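PDB 5I3S: inositol monophosphatase family protein from Staphylococcus aureus, which probably hydrolyses phosphate esters such as inositol monophosphate, as other members of the inositol monophosphatase family do. Local coordinates for residues 139-153 against 190-202. Residues are numbered along the deposited sequence; the frame is centred on the assembly and turned at random.
Sequences LKPLNDSNLRQSIIG and SVATGNLEAYMTP. With PO4 (phosphate ion), chain E.
E197 and I151 grip each other through two hydrogen bonds at the mouth of a parallel strand pair. The E197 carboxylate takes the I151 N-H on OE1 (N to OE1 2.9 Å), met from above the carboxylate plane, while E197 N donates to I151 O (3.0 Å). E197 CB packs on S150 CB, and chi1 (-78°, CG anti to the carbonyl carbon) sets CG against S145 OG (3.3 Å); the bend at chi2 (81°) then carries the carboxylate back to I151 N. Its other oxygen, OE2, is bonded to H93 of the second subunit, which places the start of this strand pair at the dimer interface. Further along, G153 N donates to A198 O (2.6 Å) and M200 N to G153 O (3.0 Å), the alternating ladder of parallel strands; CA-H...O contacts from I152 and Y199 accompany it. On one face of the sheet I152 CD1 meets M200 CE; on the other, L196 CD1 packs 3.9 Å from G153 CA, against the bare backbone of the glycine. The Y199 ring lies on that same face, its OH donating to O4 of a phosphate ion, probably from the crystallisation liquor, that lies at the ring edge in its plane (OH to O4 2.6 Å).

Beside E197, S145 OG donates to S150 OG, which in turn donates to N146 O, and N243 also bonds S145. At the far end L142 CD2 sits 3.4 Å from both V191 O and A192 O as the helix closes in a Schellman motif at G194, and a water bridges K140 O to A192 O. L139 adds its methyls to T193 CG2.

Strand 151-153 runs between 177-179 and 198-201 in the five-stranded mixed sheet of the sugar phosphatase fold, with 237-242 beyond 198-201; helix 164-174 packs on I152 and M200, and helix 244-255 on S150.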
loop_
_atom_site.group_PDB
_atom_site.type_symbol
_atom_site.label_atom_id
_atom_site.label_comp_id
_atom_site.label_asym_id
_atom_site.label_seq_id
_atom_site.Cartn_x
_atom_site.Cartn_y
_atom_site.Cartn_z
ATOM N N LEU A 139 17.719 6.891 -10.076
ATOM C CA LEU A 139 17.610 6.195 -8.794
ATOM C C LEU A 139 19.001 5.818 -8.323
ATOM O O LEU A 139 19.840 5.487 -9.140
ATOM C CB LEU A 139 16.794 4.929 -8.971
ATOM C CG LEU A 139 15.356 5.137 -9.425
ATOM C CD1 LEU A 139 14.684 3.789 -9.464
ATOM C CD2 LEU A 139 14.624 6.060 -8.454
ATOM N N LYS A 140 19.218 5.886 -7.013
ATOM C CA LYS A 140 20.465 5.479 -6.340
ATOM C C LYS A 140 20.531 3.955 -6.184
ATOM O O LYS A 140 19.479 3.321 -5.970
ATOM C CB LYS A 140 20.575 6.043 -4.906
ATOM C CG LYS A 140 20.401 7.547 -4.726
ATOM C CD LYS A 140 21.504 8.346 -5.394
ATOM C CE LYS A 140 20.966 9.580 -6.112
ATOM N NZ LYS A 140 21.841 9.907 -7.274
ATOM N N PRO A 141 21.767 3.385 -6.230
ATOM C CA PRO A 141 21.957 2.014 -5.804
ATOM C C PRO A 141 21.394 1.771 -4.425
ATOM O O PRO A 141 21.239 2.696 -3.566
ATOM C CB PRO A 141 23.480 1.832 -5.817
ATOM C CG PRO A 141 23.948 2.776 -6.869
ATOM C CD PRO A 141 23.046 3.977 -6.687
ATOM N N LEU A 142 21.017 0.522 -4.254
ATOM C CA LEU A 142 20.461 0.051 -3.022
ATOM C C LEU A 142 21.599 -0.259 -2.077
ATOM O O LEU A 142 22.693 -0.580 -2.501
ATOM C CB LEU A 142 19.639 -1.219 -3.299
ATOM C CG LEU A 142 18.426 -1.034 -4.248
ATOM C CD1 LEU A 142 17.656 -2.325 -4.351
ATOM C CD2 LEU A 142 17.518 0.080 -3.736
ATOM N N ASN A 143 21.309 -0.153 -0.787
ATOM C CA ASN A 143 22.226 -0.571 0.292
ATOM C C ASN A 143 21.626 -1.803 0.947
ATOM O O ASN A 143 20.395 -2.009 0.959
ATOM C CB ASN A 143 22.343 0.528 1.339
ATOM C CG ASN A 143 23.088 1.762 0.818
ATOM O OD1 ASN A 143 24.133 1.633 0.157
ATOM N ND2 ASN A 143 22.574 2.955 1.128
ATOM N N ASP A 144 22.508 -2.627 1.484
ATOM C CA ASP A 144 22.114 -3.755 2.297
ATOM C C ASP A 144 21.310 -3.353 3.553
ATOM O O ASP A 144 21.564 -2.325 4.178
ATOM C CB ASP A 144 23.362 -4.572 2.694
ATOM C CG ASP A 144 23.958 -5.391 1.495
ATOM O OD1 ASP A 144 23.331 -5.474 0.397
ATOM O OD2 ASP A 144 25.056 -5.966 1.668
ATOM N N SER A 145 20.335 -4.194 3.909
ATOM C CA SER A 145 19.641 -4.093 5.187
ATOM C C SER A 145 19.597 -5.473 5.820
ATOM O O SER A 145 19.674 -6.506 5.121
ATOM C CB SER A 145 18.197 -3.541 4.970
ATOM O OG SER A 145 17.403 -4.463 4.223
ATOM N N ASN A 146 19.457 -5.491 7.140
ATOM C CA ASN A 146 19.012 -6.715 7.833
ATOM C C ASN A 146 17.482 -6.838 7.846
ATOM O O ASN A 146 16.765 -5.809 7.885
ATOM C CB ASN A 146 19.593 -6.751 9.257
ATOM C CG ASN A 146 21.122 -6.656 9.236
ATOM O OD1 ASN A 146 21.780 -7.497 8.647
ATOM N ND2 ASN A 146 21.680 -5.589 9.829
ATOM N N LEU A 147 16.985 -8.075 7.847
ATOM C CA LEU A 147 15.536 -8.325 7.845
ATOM C C LEU A 147 14.841 -7.641 9.033
ATOM O O LEU A 147 13.750 -7.017 8.875
ATOM C CB LEU A 147 15.208 -9.833 7.846
ATOM C CG LEU A 147 13.705 -10.148 7.798
ATOM C CD1 LEU A 147 13.008 -9.626 6.547
ATOM C CD2 LEU A 147 13.512 -11.632 7.858
ATOM N N ARG A 148 15.504 -7.711 10.191
ATOM C CA ARG A 148 15.037 -7.114 11.469
ATOM C C ARG A 148 14.745 -5.597 11.403
ATOM O O ARG A 148 13.988 -5.104 12.196
ATOM C CB ARG A 148 16.089 -7.396 12.578
ATOM N N GLN A 149 15.404 -4.870 10.504
ATOM C CA GLN A 149 15.120 -3.457 10.231
ATOM C C GLN A 149 14.484 -3.212 8.865
ATOM O O GLN A 149 14.491 -2.104 8.381
ATOM C CB GLN A 149 16.435 -2.629 10.285
ATOM C CG GLN A 149 16.814 -2.164 11.681
ATOM C CD GLN A 149 17.834 -3.083 12.324
ATOM O OE1 GLN A 149 18.924 -3.315 11.764
ATOM N NE2 GLN A 149 17.493 -3.628 13.503
ATOM N N SER A 150 13.974 -4.239 8.211
ATOM C CA SER A 150 13.405 -4.064 6.864
ATOM C C SER A 150 11.877 -4.131 6.931
ATOM O O SER A 150 11.317 -4.803 7.799
ATOM C CB SER A 150 13.937 -5.142 5.919
ATOM O OG SER A 150 15.347 -5.183 5.958
ATOM N N ILE A 151 11.241 -3.403 6.022
ATOM C CA ILE A 151 9.827 -3.553 5.644
ATOM C C ILE A 151 9.757 -4.329 4.361
ATOM O O ILE A 151 10.469 -3.997 3.417
ATOM C CB ILE A 151 9.200 -2.192 5.279
ATOM C CG1 ILE A 151 9.411 -1.168 6.404
ATOM C CG2 ILE A 151 7.702 -2.351 5.025
ATOM C CD1 ILE A 151 8.770 0.176 6.062
ATOM N N ILE A 152 8.820 -5.272 4.298
ATOM C CA ILE A 152 8.659 -6.180 3.202
ATOM C C ILE A 152 7.275 -6.130 2.648
ATOM O O ILE A 152 6.326 -5.835 3.354
ATOM C CB ILE A 152 8.920 -7.647 3.621
ATOM C CG1 ILE A 152 7.849 -8.182 4.572
ATOM C CG2 ILE A 152 10.300 -7.737 4.294
ATOM C CD1 ILE A 152 8.078 -9.615 4.963
ATOM N N GLY A 153 7.184 -6.459 1.370
ATOM C CA GLY A 153 5.956 -6.534 0.671
ATOM C C GLY A 153 5.517 -7.978 0.584
ATOM O O GLY A 153 6.286 -8.814 0.082
ATOM N N SER A 190 9.021 -0.433 -6.034
ATOM C CA SER A 190 9.222 -0.011 -4.645
ATOM C C SER A 190 10.490 -0.586 -4.052
ATOM O O SER A 190 11.130 0.052 -3.207
ATOM C CB SER A 190 8.075 -0.433 -3.755
ATOM O OG SER A 190 6.878 0.159 -4.164
ATOM N N VAL A 191 10.887 -1.789 -4.463
ATOM C CA VAL A 191 12.223 -2.265 -4.049
ATOM C C VAL A 191 13.328 -1.444 -4.736
ATOM O O VAL A 191 14.274 -1.001 -4.092
ATOM C CB VAL A 191 12.378 -3.791 -4.201
ATOM C CG1 VAL A 191 13.702 -4.287 -3.603
ATOM C CG2 VAL A 191 11.254 -4.505 -3.452
ATOM N N ALA A 192 13.210 -1.239 -6.033
ATOM C CA ALA A 192 14.192 -0.436 -6.731
ATOM C C ALA A 192 14.360 0.977 -6.158
ATOM O O ALA A 192 15.482 1.460 -6.154
ATOM C CB ALA A 192 13.899 -0.356 -8.217
ATOM N N THR A 193 13.280 1.619 -5.695
ATOM C CA THR A 193 13.360 2.964 -5.116
ATOM C C THR A 193 13.728 2.986 -3.655
ATOM O O THR A 193 13.936 4.060 -3.112
ATOM C CB THR A 193 12.020 3.754 -5.245
ATOM O OG1 THR A 193 10.960 3.032 -4.608
ATOM C CG2 THR A 193 11.651 3.993 -6.732
ATOM N N GLY A 194 13.767 1.838 -2.990
ATOM C CA GLY A 194 14.041 1.796 -1.556
ATOM C C GLY A 194 12.842 1.966 -0.653
ATOM O O GLY A 194 13.007 2.005 0.557
ATOM N N ASN A 195 11.627 2.032 -1.215
ATOM C CA ASN A 195 10.416 2.107 -0.408
ATOM C C ASN A 195 10.064 0.801 0.324
ATOM O O ASN A 195 9.399 0.832 1.372
ATOM C CB ASN A 195 9.222 2.598 -1.247
ATOM C CG ASN A 195 9.094 4.114 -1.228
ATOM O OD1 ASN A 195 10.056 4.852 -0.868
ATOM N ND2 ASN A 195 7.907 4.609 -1.601
ATOM N N LEU A 196 10.488 -0.323 -0.235
ATOM C CA LEU A 196 10.434 -1.606 0.428
ATOM C C LEU A 196 11.819 -2.241 0.285
ATOM O O LEU A 196 12.454 -2.089 -0.758
ATOM C CB LEU A 196 9.416 -2.520 -0.254
ATOM C CG LEU A 196 7.921 -2.187 -0.303
ATOM C CD1 LEU A 196 7.160 -3.249 -1.106
ATOM C CD2 LEU A 196 7.388 -2.098 1.119
ATOM N N GLU A 197 12.256 -2.974 1.298
ATOM C CA GLU A 197 13.532 -3.649 1.259
ATOM C C GLU A 197 13.385 -4.972 0.603
ATOM O O GLU A 197 14.338 -5.439 -0.006
ATOM C CB GLU A 197 14.173 -3.823 2.653
ATOM C CG GLU A 197 14.850 -2.569 3.223
ATOM C CD GLU A 197 13.926 -1.559 3.883
ATOM O OE1 GLU A 197 12.709 -1.786 4.068
ATOM O OE2 GLU A 197 14.442 -0.508 4.280
ATOM N N ALA A 198 12.209 -5.583 0.684
ATOM C CA ALA A 198 11.933 -6.751 -0.134
ATOM C C ALA A 198 10.445 -6.949 -0.415
ATOM O O ALA A 198 9.589 -6.412 0.280
ATOM C CB ALA A 198 12.486 -7.991 0.532
ATOM N N TYR A 199 10.184 -7.771 -1.430
ATOM C CA TYR A 199 8.876 -8.136 -1.888
ATOM C C TYR A 199 8.910 -9.637 -2.287
ATOM O O TYR A 199 9.892 -10.132 -2.856
ATOM C CB TYR A 199 8.493 -7.277 -3.099
ATOM C CG TYR A 199 7.255 -7.756 -3.802
ATOM C CD1 TYR A 199 6.022 -7.774 -3.135
ATOM C CD2 TYR A 199 7.292 -8.188 -5.127
ATOM C CE1 TYR A 199 4.864 -8.214 -3.755
ATOM C CE2 TYR A 199 6.144 -8.655 -5.771
ATOM C CZ TYR A 199 4.915 -8.639 -5.082
ATOM O OH TYR A 199 3.757 -9.143 -5.669
ATOM N N MET A 200 7.800 -10.338 -2.054
ATOM C CA MET A 200 7.723 -11.723 -2.406
ATOM C C MET A 200 6.267 -12.116 -2.713
ATOM O O MET A 200 5.270 -11.491 -2.218
ATOM C CB MET A 200 8.358 -12.594 -1.282
ATOM C CG MET A 200 7.643 -12.473 0.063
ATOM S SD MET A 200 8.672 -12.628 1.536
ATOM C CE MET A 200 9.515 -11.066 1.501
ATOM N N THR A 201 6.153 -13.140 -3.556
ATOM C CA THR A 201 4.876 -13.757 -3.875
ATOM C C THR A 201 5.187 -15.134 -4.434
ATOM O O THR A 201 6.219 -15.302 -5.076
ATOM C CB THR A 201 4.031 -12.958 -4.909
ATOM O OG1 THR A 201 2.894 -13.735 -5.349
ATOM C CG2 THR A 201 4.846 -12.568 -6.168
ATOM N N PRO A 202 4.284 -16.105 -4.220
ATOM C CA PRO A 202 4.474 -17.452 -4.790
ATOM C C PRO A 202 4.226 -17.553 -6.272
ATOM O O PRO A 202 4.581 -18.569 -6.838
ATOM C CB PRO A 202 3.410 -18.291 -4.082
ATOM C CG PRO A 202 2.397 -17.260 -3.561
ATOM C CD PRO A 202 3.189 -16.059 -3.227
HETATM P P PO4 E . 0.451 -8.294 -4.172
HETATM O O1 PO4 E . 0.592 -7.307 -5.312
HETATM O O2 PO4 E . -0.893 -8.922 -4.195
HETATM O O3 PO4 E . 0.670 -7.495 -2.896
HETATM O O4 PO4 E . 1.554 -9.317 -4.289
HETATM O O HOH W 1 16.854 3.345 -5.063
#